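PDB 1LF6: glucoamylase from Thermoanaerobacterium thermosaccharolyticum, which hydrolyses terminal 1,4-linked alpha-D-glucose residues one after another from the non-reducing ends of glucan chains, releasing beta-D-glucose. Local coordinates for residues R606-I611 against H656-I661; G614-P619 against A664-H669; L417-A422 against N465-S470. All coordinates share one frame; numbering follows the deposited sequence.

Contact 1 of 3, residues R606-I611 against H656-I661; sequences RGMYEI and HAEYVI
Met608 and Ile661 have the nearest CA atoms of 606-611 and 656-661, both of them inner turns of longer helices, with 8.3 Å between the CA of Met608 and the CA of Ile661. At that spacing the backbones stay apart and side chains bridge the gap. Met608 does most of this: its CB points at the second helix, and the chain then bends at chi2 (-59°) and chi3 (-76°), which folds the methyl end over onto Ile661. CE of Met608 lies 3.5 Å from CG2 of Ile661, the two side chains crossing at about a right angle. The helices 600-612 and 653-668 belong to the (alpha/alpha) barrel of glycoside hydrolase family 15, and this apolar meeting is part of its buried helix-to-helix packing. Nearer its root, CG of Met608 touches OE2 of Glu658 at 3.5 Å. Glu658 reaches there because a chi1 of -173° swings CG away from the backbone N before a bend at chi2. Its buried carboxylate is paired in a salt bridge with Arg541, so the methionine methylene lies against an already engaged oxygen. Further along helix 653-668, Met608 and Ile611 both pack on Leu662 and Ser665.

Contact 2 of 3, residues G614-P619 against A664-H669; sequences GKDATP and ASNIEH
A helix start meets a helix end where Ala617, just before helix 618-627, and Thr618, its first residue, lie against Asn666, near the close of helix 653-668. This is one of the outer junctions of the (alpha/alpha) barrel. The preceding helix, 600-612, ends in a Schellman motif with Gly614 as its C-prime residue, after which the chain turns toward Asp616. The backbones come close, with 5.9 Å from CA of Ala617 to CA of Asn666, and of the second segment only Asn666 makes contact. With chi1 at -173°, its CG lies on the side remote from the backbone N, which carries the amide out to the loop. The amide is probably turned over in the model, so its O and N labels are doubtful and the contacts speak for position alone. The modelled ND2 of Asn666 lies 3.2 Å from the backbone N of Ala617, and the modelled OD1 of Asn666 lies 3.1 Å from OG1 of Thr618. The planes of this amide and of the Asp616 carboxylate are 19° apart, an angle that does not depend on the flip. Beside them, the methyl CB of Ala617 points at the second helix and packs against the same amide; it also touches Ile611 of helix 600-612. On the far segment the helix finishes at His669, which takes positive phi while its backbone N still bonds to O of Ser665 at 2.7 Å. Asp616 caps the start of helix 618-627: its OD2 accepts a weak bond from the backbone N of Thr618 at 3.3 Å. That same OD2 also receives OG1 of Thr618 at 2.8 Å, met on its syn side and 23° out of the carboxylate plane.

Contact 3 of 3, residues L417-A422 against N465-S470; sequences LVKPLA and NKDYES
The carboxylate of Asp467, the flat group nearest Lys419, takes two bonds from Ser470 on one face, and its OD2 a third from OH of Tyr414. The backbone N of Ser470 reaches OD1 of Asp467 at 3.0 Å from 53° out of the carboxylate plane, and OG of Ser470 reaches OD2 of Asp467 at 2.8 Å from 39° out of it. Two bonds from a single residue should limit rotation of the carboxylate. Lys419 comes up near OD2 with its aliphatic part, CD of Lys419 standing 4.3 Å from OD2 of Asp467. The ammonium is farther off, NZ of Lys419 being 5.1 Å from that same OD2, so attraction between the charges is at most long-range. The lysine runs toward the other segment, extended from CG anti to the backbone N (chi1 180°) through chi3, but a bend at chi4 turns NZ aside, and NZ is engaged in a salt bridge with Asp423 of its own helix. NZ of Lys419 also lies 4.3 Å from OG of Ser470. The approach is thus loose, with 59 Å² buried in all, and Tyr414 packs against both Lys419 and Ser470. Asp467 is the N-cap of helix 468-489, directly after the Schellman motif at Lys466 that closes helix 445-464: a tight helix-to-helix turn of the (alpha/alpha) barrel, set beside helix 414-428 at the protein surface.

Overall arrangement
Contact 3 comes first along the chain and closes before the other two begin; contacts 1 and 2 then interlace, their segments alternating. Those two have centres 9 Å apart and share helix 653-668: contact 1 uses its middle against helix 600-612, and contact 2 its end against the start of helix 618-627, the helix that follows 600-612. They form one continuous patch, joined by Glu610 O to Lys615 N and by Met608 and Ile611 on Ser665. Contact 3, between helix 414-428 and the turn into helix 468-489, is a distant surface site of the same barrel, centred about 31 Å from contact 1 and 35 Å from contact 2. All lie away from the probable catalytic residues Glu435 and Glu438.

Contact 1 of 3, residues R606-I611 against H656-I661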
ATOM      1  N   ARG A 606       4.025  19.449   3.145  1.00 12.21           N
ATOM      2  CA  ARG A 606       4.571  20.711   3.641  1.00 14.86           C
ATOM      3  C   ARG A 606       5.690  21.166   2.709  1.00 13.63           C
ATOM      4  O   ARG A 606       5.844  22.358   2.435  1.00 16.16           O
ATOM      5  CB  ARG A 606       5.135  20.568   5.060  1.00 15.59           C
ATOM      6  CG  ARG A 606       5.989  21.760   5.486  1.00 21.86           C
ATOM      7  CD  ARG A 606       5.186  23.075   5.556  1.00 21.97           C
ATOM      8  NE  ARG A 606       4.455  23.161   6.810  1.00 27.63           N
ATOM      9  CZ  ARG A 606       4.721  24.028   7.780  1.00 23.78           C
ATOM     10  NH1 ARG A 606       3.996  24.012   8.885  1.00 28.34           N
ATOM     11  NH2 ARG A 606       5.683  24.927   7.644  1.00 24.72           N
ATOM     12  N   GLY A 607       6.481  20.205   2.242  1.00 15.84           N
ATOM     13  CA  GLY A 607       7.570  20.520   1.338  1.00 15.09           C
ATOM     14  C   GLY A 607       7.020  21.142   0.072  1.00 16.62           C
ATOM     15  O   GLY A 607       7.589  22.090  -0.466  1.00 16.14           O
ATOM     16  N   MET A 608       5.901  20.607  -0.405  1.00 17.27           N
ATOM     17  CA  MET A 608       5.279  21.129  -1.608  1.00 15.75           C
ATOM     18  C   MET A 608       4.795  22.548  -1.358  1.00 17.43           C
ATOM     19  O   MET A 608       4.885  23.411  -2.241  1.00 17.50           O
ATOM     20  CB  MET A 608       4.123  20.228  -2.047  1.00 14.50           C
ATOM     21  CG  MET A 608       4.579  18.926  -2.672  1.00 15.96           C
ATOM     22  SD  MET A 608       5.636  19.165  -4.141  1.00 15.22           S
ATOM     23  CE  MET A 608       4.432  19.635  -5.363  1.00 17.67           C
ATOM     24  N   TYR A 609       4.287  22.811  -0.158  1.00 16.16           N
ATOM     25  CA  TYR A 609       3.844  24.167   0.147  1.00 16.93           C
ATOM     26  C   TYR A 609       5.050  25.105   0.158  1.00 16.18           C
ATOM     27  O   TYR A 609       4.980  26.221  -0.353  1.00 17.21           O
ATOM     28  CB  TYR A 609       3.142  24.243   1.507  1.00 16.16           C
ATOM     29  CG  TYR A 609       3.128  25.659   2.044  1.00 16.99           C
ATOM     30  CD1 TYR A 609       4.108  26.096   2.934  1.00 15.70           C
ATOM     31  CD2 TYR A 609       2.195  26.592   1.583  1.00 16.89           C
ATOM     32  CE1 TYR A 609       4.170  27.428   3.350  1.00 17.14           C
ATOM     33  CE2 TYR A 609       2.244  27.927   1.990  1.00 17.77           C
ATOM     34  CZ  TYR A 609       3.238  28.340   2.874  1.00 19.76           C
ATOM     35  OH  TYR A 609       3.314  29.659   3.269  1.00 18.70           O
ATOM     36  N   GLU A 610       6.152  24.650   0.743  1.00 18.02           N
ATOM     37  CA  GLU A 610       7.346  25.475   0.814  1.00 19.04           C
ATOM     38  C   GLU A 610       7.803  25.899  -0.580  1.00 18.83           C
ATOM     39  O   GLU A 610       8.232  27.035  -0.771  1.00 20.37           O
ATOM     40  CB  GLU A 610       8.458  24.737   1.561  1.00 20.28           C
ATOM     41  CG  GLU A 610       8.163  24.523   3.050  1.00 21.45           C
ATOM     42  CD  GLU A 610       7.977  25.831   3.820  1.00 22.54           C
ATOM     43  OE1 GLU A 610       8.788  26.755   3.617  1.00 21.30           O
ATOM     44  OE2 GLU A 610       7.034  25.931   4.639  1.00 21.18           O
ATOM     45  N   ILE A 611       7.700  24.998  -1.554  1.00 18.49           N
ATOM     46  CA  ILE A 611       8.082  25.327  -2.919  1.00 17.56           C
ATOM     47  C   ILE A 611       7.173  26.451  -3.412  1.00 18.87           C
ATOM     48  O   ILE A 611       7.641  27.429  -4.005  1.00 17.81           O
ATOM     49  CB  ILE A 611       7.948  24.107  -3.862  1.00 18.70           C
ATOM     50  CG1 ILE A 611       8.979  23.037  -3.469  1.00 18.71           C
ATOM     51  CG2 ILE A 611       8.159  24.539  -5.320  1.00 17.70           C
ATOM     52  CD1 ILE A 611       8.932  21.784  -4.325  1.00 16.35           C
ATOM     53  N   HIS A 656       4.341   7.614  -1.450  1.00 14.42           N
ATOM     54  CA  HIS A 656       5.383   7.434  -2.452  1.00 15.61           C
ATOM     55  C   HIS A 656       5.124   8.367  -3.625  1.00 15.41           C
ATOM     56  O   HIS A 656       6.058   8.901  -4.223  1.00 15.81           O
ATOM     57  CB  HIS A 656       5.432   5.974  -2.906  1.00 14.57           C
ATOM     58  CG  HIS A 656       6.225   5.096  -1.988  1.00 16.96           C
ATOM     59  ND1 HIS A 656       7.604   5.116  -1.953  1.00 17.67           N
ATOM     60  CD2 HIS A 656       5.837   4.244  -1.011  1.00 16.46           C
ATOM     61  CE1 HIS A 656       8.030   4.317  -0.990  1.00 16.34           C
ATOM     62  NE2 HIS A 656       6.979   3.776  -0.402  1.00 16.38           N
ATOM     63  N   ALA A 657       3.848   8.569  -3.940  1.00 15.38           N
ATOM     64  CA  ALA A 657       3.465   9.457  -5.025  1.00 15.60           C
ATOM     65  C   ALA A 657       3.847  10.877  -4.622  1.00 16.28           C
ATOM     66  O   ALA A 657       4.359  11.654  -5.433  1.00 17.97           O
ATOM     67  CB  ALA A 657       1.960   9.356  -5.282  1.00 14.12           C
ATOM     68  N   GLU A 658       3.609  11.209  -3.356  1.00 16.77           N
ATOM     69  CA  GLU A 658       3.942  12.534  -2.855  1.00 15.33           C
ATOM     70  C   GLU A 658       5.455  12.735  -2.920  1.00 15.60           C
ATOM     71  O   GLU A 658       5.915  13.811  -3.284  1.00 14.49           O
ATOM     72  CB  GLU A 658       3.458  12.702  -1.412  1.00 16.01           C
ATOM     73  CG  GLU A 658       3.604  14.122  -0.859  1.00 16.37           C
ATOM     74  CD  GLU A 658       2.664  15.121  -1.521  1.00 14.89           C
ATOM     75  OE1 GLU A 658       1.803  14.699  -2.320  1.00 13.67           O
ATOM     76  OE2 GLU A 658       2.787  16.332  -1.233  1.00 15.79           O
ATOM     77  N   TYR A 659       6.230  11.708  -2.566  1.00 15.88           N
ATOM     78  CA  TYR A 659       7.685  11.836  -2.619  1.00 15.76           C
ATOM     79  C   TYR A 659       8.151  12.103  -4.047  1.00 14.49           C
ATOM     80  O   TYR A 659       8.992  12.968  -4.281  1.00 16.88           O
ATOM     81  CB  TYR A 659       8.401  10.582  -2.090  1.00 15.74           C
ATOM     82  CG  TYR A 659       9.895  10.641  -2.348  1.00 15.62           C
ATOM     83  CD1 TYR A 659      10.445  10.093  -3.510  1.00 14.00           C
ATOM     84  CD2 TYR A 659      10.743  11.344  -1.493  1.00 14.95           C
ATOM     85  CE1 TYR A 659      11.795  10.252  -3.817  1.00 17.33           C
ATOM     86  CE2 TYR A 659      12.097  11.510  -1.793  1.00 16.58           C
ATOM     87  CZ  TYR A 659      12.612  10.964  -2.958  1.00 17.29           C
ATOM     88  OH  TYR A 659      13.938  11.143  -3.273  1.00 20.34           O
ATOM     89  N   VAL A 660       7.609  11.350  -4.996  1.00 15.72           N
ATOM     90  CA  VAL A 660       7.970  11.525  -6.400  1.00 15.17           C
ATOM     91  C   VAL A 660       7.694  12.958  -6.853  1.00 15.40           C
ATOM     92  O   VAL A 660       8.563  13.614  -7.427  1.00 14.15           O
ATOM     93  CB  VAL A 660       7.181  10.542  -7.295  1.00 15.40           C
ATOM     94  CG1 VAL A 660       7.384  10.876  -8.771  1.00 16.86           C
ATOM     95  CG2 VAL A 660       7.642   9.132  -7.020  1.00 14.89           C
ATOM     96  N   ILE A 661       6.485  13.443  -6.582  1.00 15.88           N
ATOM     97  CA  ILE A 661       6.101  14.794  -6.977  1.00 15.78           C
ATOM     98  C   ILE A 661       6.945  15.865  -6.287  1.00 15.52           C
ATOM     99  O   ILE A 661       7.296  16.877  -6.900  1.00 16.44           O
ATOM    100  CB  ILE A 661       4.592  15.026  -6.696  1.00 17.55           C
ATOM    101  CG1 ILE A 661       3.763  14.149  -7.641  1.00 19.04           C
ATOM    102  CG2 ILE A 661       4.229  16.490  -6.888  1.00 18.27           C
ATOM    103  CD1 ILE A 661       2.304  14.014  -7.257  1.00 20.35           C
TER

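Contact 2 of 3, residues G614-P619 against A664-H669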
ATOM      1  N   GLY A 614       8.183  29.713  -2.535  1.00 25.25           N
ATOM      2  CA  GLY A 614       9.474  30.122  -3.062  1.00 25.79           C
ATOM      3  C   GLY A 614      10.680  29.766  -2.205  1.00 27.54           C
ATOM      4  O   GLY A 614      11.719  30.429  -2.275  1.00 25.79           O
ATOM      5  N   LYS A 615      10.562  28.719  -1.397  1.00 27.64           N
ATOM      6  CA  LYS A 615      11.673  28.322  -0.541  1.00 28.11           C
ATOM      7  C   LYS A 615      12.210  26.947  -0.895  1.00 26.92           C
ATOM      8  O   LYS A 615      11.555  26.177  -1.598  1.00 27.42           O
ATOM      9  CB  LYS A 615      11.241  28.350   0.923  1.00 29.75           C
ATOM     10  CG  LYS A 615      10.629  29.670   1.325  1.00 34.03           C
ATOM     11  CD  LYS A 615      10.553  29.821   2.828  1.00 37.42           C
ATOM     12  CE  LYS A 615       9.884  31.132   3.177  1.00 41.07           C
ATOM     13  NZ  LYS A 615      10.523  32.268   2.456  1.00 44.05           N
ATOM     14  N   ASP A 616      13.405  26.641  -0.398  1.00 26.75           N
ATOM     15  CA  ASP A 616      14.037  25.351  -0.672  1.00 25.36           C
ATOM     16  C   ASP A 616      13.259  24.260   0.048  1.00 23.33           C
ATOM     17  O   ASP A 616      12.892  24.415   1.213  1.00 23.86           O
ATOM     18  CB  ASP A 616      15.495  25.360  -0.189  1.00 28.50           C
ATOM     19  CG  ASP A 616      16.290  24.170  -0.703  1.00 30.64           C
ATOM     20  OD1 ASP A 616      17.386  23.910  -0.164  1.00 33.24           O
ATOM     21  OD2 ASP A 616      15.830  23.499  -1.653  1.00 30.70           O
ATOM     22  N   ALA A 617      13.010  23.156  -0.645  1.00 22.00           N
ATOM     23  CA  ALA A 617      12.270  22.049  -0.063  1.00 21.02           C
ATOM     24  C   ALA A 617      13.155  20.822   0.142  1.00 20.47           C
ATOM     25  O   ALA A 617      12.685  19.773   0.593  1.00 19.97           O
ATOM     26  CB  ALA A 617      11.093  21.696  -0.956  1.00 20.49           C
ATOM     27  N   THR A 618      14.437  20.960  -0.177  1.00 19.33           N
ATOM     28  CA  THR A 618      15.387  19.857  -0.036  1.00 19.80           C
ATOM     29  C   THR A 618      15.301  19.148   1.319  1.00 19.08           C
ATOM     30  O   THR A 618      15.293  17.922   1.381  1.00 19.40           O
ATOM     31  CB  THR A 618      16.836  20.343  -0.287  1.00 19.60           C
ATOM     32  OG1 THR A 618      16.916  20.904  -1.601  1.00 18.82           O
ATOM     33  CG2 THR A 618      17.825  19.179  -0.183  1.00 20.46           C
ATOM     34  N   PRO A 619      15.232  19.905   2.426  1.00 20.87           N
ATOM     35  CA  PRO A 619      15.145  19.232   3.727  1.00 19.75           C
ATOM     36  C   PRO A 619      13.907  18.337   3.864  1.00 20.19           C
ATOM     37  O   PRO A 619      13.924  17.361   4.611  1.00 20.10           O
ATOM     38  CB  PRO A 619      15.157  20.392   4.725  1.00 21.70           C
ATOM     39  CG  PRO A 619      14.671  21.554   3.928  1.00 22.11           C
ATOM     40  CD  PRO A 619      15.321  21.364   2.597  1.00 21.39           C
ATOM     41  N   ALA A 664      10.646  15.780  -7.734  1.00 17.66           N
ATOM     42  CA  ALA A 664      10.656  16.429  -9.043  1.00 18.22           C
ATOM     43  C   ALA A 664      10.375  17.930  -8.941  1.00 19.90           C
ATOM     44  O   ALA A 664      11.009  18.740  -9.627  1.00 19.25           O
ATOM     45  CB  ALA A 664       9.617  15.764  -9.948  1.00 18.98           C
ATOM     46  N   SER A 665       9.421  18.298  -8.088  1.00 18.38           N
ATOM     47  CA  SER A 665       9.067  19.702  -7.915  1.00 18.50           C
ATOM     48  C   SER A 665      10.232  20.499  -7.343  1.00 18.24           C
ATOM     49  O   SER A 665      10.456  21.640  -7.734  1.00 18.80           O
ATOM     50  CB  SER A 665       7.843  19.847  -6.994  1.00 17.78           C
ATOM     51  OG  SER A 665       6.682  19.283  -7.584  1.00 15.00           O
ATOM     52  N   ASN A 666      10.971  19.896  -6.418  1.00 19.08           N
ATOM     53  CA  ASN A 666      12.107  20.574  -5.805  1.00 18.97           C
ATOM     54  C   ASN A 666      13.226  20.806  -6.822  1.00 20.76           C
ATOM     55  O   ASN A 666      14.066  21.681  -6.633  1.00 17.60           O
ATOM     56  CB  ASN A 666      12.638  19.755  -4.628  1.00 18.99           C
ATOM     57  CG  ASN A 666      13.715  20.490  -3.839  1.00 20.09           C
ATOM     58  OD1 ASN A 666      14.784  19.936  -3.562  1.00 22.77           O
ATOM     59  ND2 ASN A 666      13.435  21.733  -3.462  1.00 18.66           N
ATOM     60  N   ILE A 667      13.235  20.019  -7.895  1.00 21.00           N
ATOM     61  CA  ILE A 667      14.251  20.166  -8.929  1.00 24.04           C
ATOM     62  C   ILE A 667      13.836  21.246  -9.933  1.00 25.32           C
ATOM     63  O   ILE A 667      14.667  22.054 -10.350  1.00 24.65           O
ATOM     64  CB  ILE A 667      14.504  18.825  -9.667  1.00 24.10           C
ATOM     65  CG1 ILE A 667      15.203  17.842  -8.729  1.00 24.99           C
ATOM     66  CG2 ILE A 667      15.358  19.056 -10.911  1.00 26.23           C
ATOM     67  CD1 ILE A 667      15.265  16.417  -9.250  1.00 27.51           C
ATOM     68  N   GLU A 668      12.555  21.262 -10.303  1.00 26.06           N
ATOM     69  CA  GLU A 668      12.021  22.253 -11.243  1.00 27.55           C
ATOM     70  C   GLU A 668      11.785  23.598 -10.567  1.00 27.13           C
ATOM     71  O   GLU A 668      11.680  24.625 -11.235  1.00 25.73           O
ATOM     72  CB  GLU A 668      10.674  21.808 -11.832  1.00 30.19           C
ATOM     73  CG  GLU A 668      10.726  20.707 -12.860  1.00 36.11           C
ATOM     74  CD  GLU A 668      11.638  21.018 -14.026  1.00 39.89           C
ATOM     75  OE1 GLU A 668      11.249  21.796 -14.929  1.00 42.72           O
ATOM     76  OE2 GLU A 668      12.759  20.472 -14.032  1.00 40.68           O
ATOM     77  N   HIS A 669      11.673  23.581  -9.243  1.00 27.13           N
ATOM     78  CA  HIS A 669      11.423  24.788  -8.468  1.00 27.26           C
ATOM     79  C   HIS A 669       9.981  25.265  -8.644  1.00 26.55           C
ATOM     80  O   HIS A 669       9.712  26.466  -8.666  1.00 25.62           O
ATOM     81  CB  HIS A 669      12.397  25.899  -8.873  1.00 29.27           C
ATOM     82  CG  HIS A 669      13.834  25.531  -8.691  1.00 32.04           C
ATOM     83  ND1 HIS A 669      14.343  25.094  -7.486  1.00 34.07           N
ATOM     84  CD2 HIS A 669      14.871  25.530  -9.559  1.00 32.83           C
ATOM     85  CE1 HIS A 669      15.632  24.839  -7.622  1.00 34.18           C
ATOM     86  NE2 HIS A 669      15.978  25.097  -8.871  1.00 33.27           N
TER

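Contact 3 of 3, residues L417-A422 against N465-S470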
ATOM      1  N   LEU A 417     -17.827  11.718 -17.652  1.00 25.41           N
ATOM      2  CA  LEU A 417     -17.144  11.933 -16.378  1.00 25.16           C
ATOM      3  C   LEU A 417     -17.290  13.327 -15.766  1.00 23.50           C
ATOM      4  O   LEU A 417     -17.809  13.482 -14.658  1.00 23.28           O
ATOM      5  CB  LEU A 417     -15.655  11.612 -16.552  1.00 24.37           C
ATOM      6  CG  LEU A 417     -14.690  11.571 -15.357  1.00 27.29           C
ATOM      7  CD1 LEU A 417     -14.525  12.956 -14.730  1.00 25.54           C
ATOM      8  CD2 LEU A 417     -15.208  10.575 -14.343  1.00 27.04           C
ATOM      9  N   VAL A 418     -16.830  14.335 -16.493  1.00 21.81           N
ATOM     10  CA  VAL A 418     -16.857  15.710 -16.014  1.00 20.32           C
ATOM     11  C   VAL A 418     -18.228  16.279 -15.685  1.00 21.52           C
ATOM     12  O   VAL A 418     -18.463  16.711 -14.555  1.00 22.87           O
ATOM     13  CB  VAL A 418     -16.144  16.646 -17.017  1.00 19.66           C
ATOM     14  CG1 VAL A 418     -16.178  18.080 -16.515  1.00 16.38           C
ATOM     15  CG2 VAL A 418     -14.697  16.177 -17.218  1.00 16.89           C
ATOM     16  N   LYS A 419     -19.136  16.279 -16.656  1.00 20.94           N
ATOM     17  CA  LYS A 419     -20.465  16.833 -16.425  1.00 21.63           C
ATOM     18  C   LYS A 419     -21.229  16.153 -15.288  1.00 19.85           C
ATOM     19  O   LYS A 419     -21.762  16.827 -14.410  1.00 20.99           O
ATOM     20  CB  LYS A 419     -21.286  16.802 -17.722  1.00 21.73           C
ATOM     21  CG  LYS A 419     -22.695  17.352 -17.585  1.00 25.01           C
ATOM     22  CD  LYS A 419     -23.209  17.872 -18.928  1.00 28.59           C
ATOM     23  CE  LYS A 419     -24.719  18.038 -18.920  1.00 28.94           C
ATOM     24  NZ  LYS A 419     -25.208  18.807 -17.746  1.00 31.11           N
ATOM     25  N   PRO A 420     -21.298  14.812 -15.281  1.00 20.34           N
ATOM     26  CA  PRO A 420     -22.037  14.198 -14.170  1.00 20.67           C
ATOM     27  C   PRO A 420     -21.460  14.513 -12.781  1.00 20.66           C
ATOM     28  O   PRO A 420     -22.210  14.748 -11.831  1.00 20.21           O
ATOM     29  CB  PRO A 420     -22.006  12.704 -14.507  1.00 21.95           C
ATOM     30  CG  PRO A 420     -20.814  12.564 -15.424  1.00 26.03           C
ATOM     31  CD  PRO A 420     -20.875  13.805 -16.265  1.00 21.47           C
ATOM     32  N   LEU A 421     -20.136  14.534 -12.663  1.00 19.70           N
ATOM     33  CA  LEU A 421     -19.512  14.830 -11.376  1.00 17.79           C
ATOM     34  C   LEU A 421     -19.671  16.297 -11.004  1.00 17.59           C
ATOM     35  O   LEU A 421     -19.928  16.622  -9.845  1.00 16.98           O
ATOM     36  CB  LEU A 421     -18.027  14.449 -11.391  1.00 14.29           C
ATOM     37  CG  LEU A 421     -17.729  12.950 -11.420  1.00 15.11           C
ATOM     38  CD1 LEU A 421     -16.226  12.736 -11.451  1.00 15.17           C
ATOM     39  CD2 LEU A 421     -18.348  12.269 -10.187  1.00 13.83           C
ATOM     40  N   ALA A 422     -19.520  17.182 -11.987  1.00 17.35           N
ATOM     41  CA  ALA A 422     -19.664  18.607 -11.739  1.00 18.56           C
ATOM     42  C   ALA A 422     -21.090  18.909 -11.288  1.00 19.12           C
ATOM     43  O   ALA A 422     -21.302  19.671 -10.342  1.00 18.03           O
ATOM     44  CB  ALA A 422     -19.328  19.404 -13.000  1.00 19.01           C
ATOM     45  N   ASN A 465     -15.747  21.738 -25.047  1.00 34.48           N
ATOM     46  CA  ASN A 465     -16.838  20.999 -25.667  1.00 35.19           C
ATOM     47  C   ASN A 465     -17.941  21.949 -26.128  1.00 35.45           C
ATOM     48  O   ASN A 465     -19.023  21.524 -26.535  1.00 34.92           O
ATOM     49  CB  ASN A 465     -17.390  19.979 -24.670  1.00 35.17           C
ATOM     50  CG  ASN A 465     -16.461  18.795 -24.483  1.00 36.53           C
ATOM     51  OD1 ASN A 465     -16.558  17.799 -25.201  1.00 37.45           O
ATOM     52  ND2 ASN A 465     -15.543  18.903 -23.530  1.00 36.23           N
ATOM     53  N   LYS A 466     -17.646  23.243 -26.054  1.00 36.09           N
ATOM     54  CA  LYS A 466     -18.575  24.290 -26.462  1.00 37.51           C
ATOM     55  C   LYS A 466     -19.886  24.319 -25.677  1.00 37.34           C
ATOM     56  O   LYS A 466     -20.909  24.774 -26.184  1.00 38.03           O
ATOM     57  CB  LYS A 466     -18.857  24.176 -27.965  1.00 38.81           C
ATOM     58  CG  LYS A 466     -17.620  24.392 -28.829  1.00 41.11           C
ATOM     59  CD  LYS A 466     -17.941  24.268 -30.312  1.00 44.02           C
ATOM     60  CE  LYS A 466     -16.711  24.531 -31.172  1.00 45.57           C
ATOM     61  NZ  LYS A 466     -17.013  24.388 -32.626  1.00 46.93           N
ATOM     62  N   ASP A 467     -19.850  23.835 -24.440  1.00 35.41           N
ATOM     63  CA  ASP A 467     -21.028  23.843 -23.577  1.00 34.98           C
ATOM     64  C   ASP A 467     -20.880  25.079 -22.695  1.00 35.92           C
ATOM     65  O   ASP A 467     -20.682  24.982 -21.481  1.00 35.70           O
ATOM     66  CB  ASP A 467     -21.070  22.584 -22.707  1.00 33.24           C
ATOM     67  CG  ASP A 467     -22.309  22.521 -21.841  1.00 31.81           C
ATOM     68  OD1 ASP A 467     -23.009  23.547 -21.733  1.00 33.37           O
ATOM     69  OD2 ASP A 467     -22.579  21.449 -21.260  1.00 30.71           O
ATOM     70  N   TYR A 468     -20.968  26.244 -23.323  1.00 36.64           N
ATOM     71  CA  TYR A 468     -20.806  27.509 -22.623  1.00 37.60           C
ATOM     72  C   TYR A 468     -21.785  27.729 -21.478  1.00 36.62           C
ATOM     73  O   TYR A 468     -21.455  28.402 -20.501  1.00 35.96           O
ATOM     74  CB  TYR A 468     -20.886  28.659 -23.625  1.00 39.18           C
ATOM     75  CG  TYR A 468     -19.965  28.460 -24.807  1.00 41.36           C
ATOM     76  CD1 TYR A 468     -20.383  27.745 -25.929  1.00 42.27           C
ATOM     77  CD2 TYR A 468     -18.660  28.950 -24.788  1.00 41.96           C
ATOM     78  CE1 TYR A 468     -19.524  27.522 -27.002  1.00 44.70           C
ATOM     79  CE2 TYR A 468     -17.792  28.732 -25.854  1.00 44.54           C
ATOM     80  CZ  TYR A 468     -18.229  28.018 -26.957  1.00 44.90           C
ATOM     81  OH  TYR A 468     -17.371  27.804 -28.011  1.00 46.15           O
ATOM     82  N   GLU A 469     -22.983  27.168 -21.593  1.00 36.09           N
ATOM     83  CA  GLU A 469     -23.976  27.313 -20.535  1.00 37.46           C
ATOM     84  C   GLU A 469     -23.467  26.661 -19.251  1.00 35.83           C
ATOM     85  O   GLU A 469     -23.492  27.269 -18.182  1.00 36.00           O
ATOM     86  CB  GLU A 469     -25.302  26.673 -20.946  1.00 39.69           C
ATOM     87  CG  GLU A 469     -26.046  27.421 -22.043  1.00 45.28           C
ATOM     88  CD  GLU A 469     -27.428  26.843 -22.307  1.00 47.65           C
ATOM     89  OE1 GLU A 469     -28.150  27.394 -23.167  1.00 49.44           O
ATOM     90  OE2 GLU A 469     -27.792  25.840 -21.654  1.00 48.33           O
ATOM     91  N   SER A 470     -23.008  25.420 -19.359  1.00 33.74           N
ATOM     92  CA  SER A 470     -22.490  24.704 -18.200  1.00 31.64           C
ATOM     93  C   SER A 470     -21.206  25.367 -17.708  1.00 30.04           C
ATOM     94  O   SER A 470     -20.984  25.495 -16.505  1.00 28.75           O
ATOM     95  CB  SER A 470     -22.212  23.239 -18.557  1.00 31.07           C
ATOM     96  OG  SER A 470     -23.413  22.542 -18.845  1.00 33.67           O
TER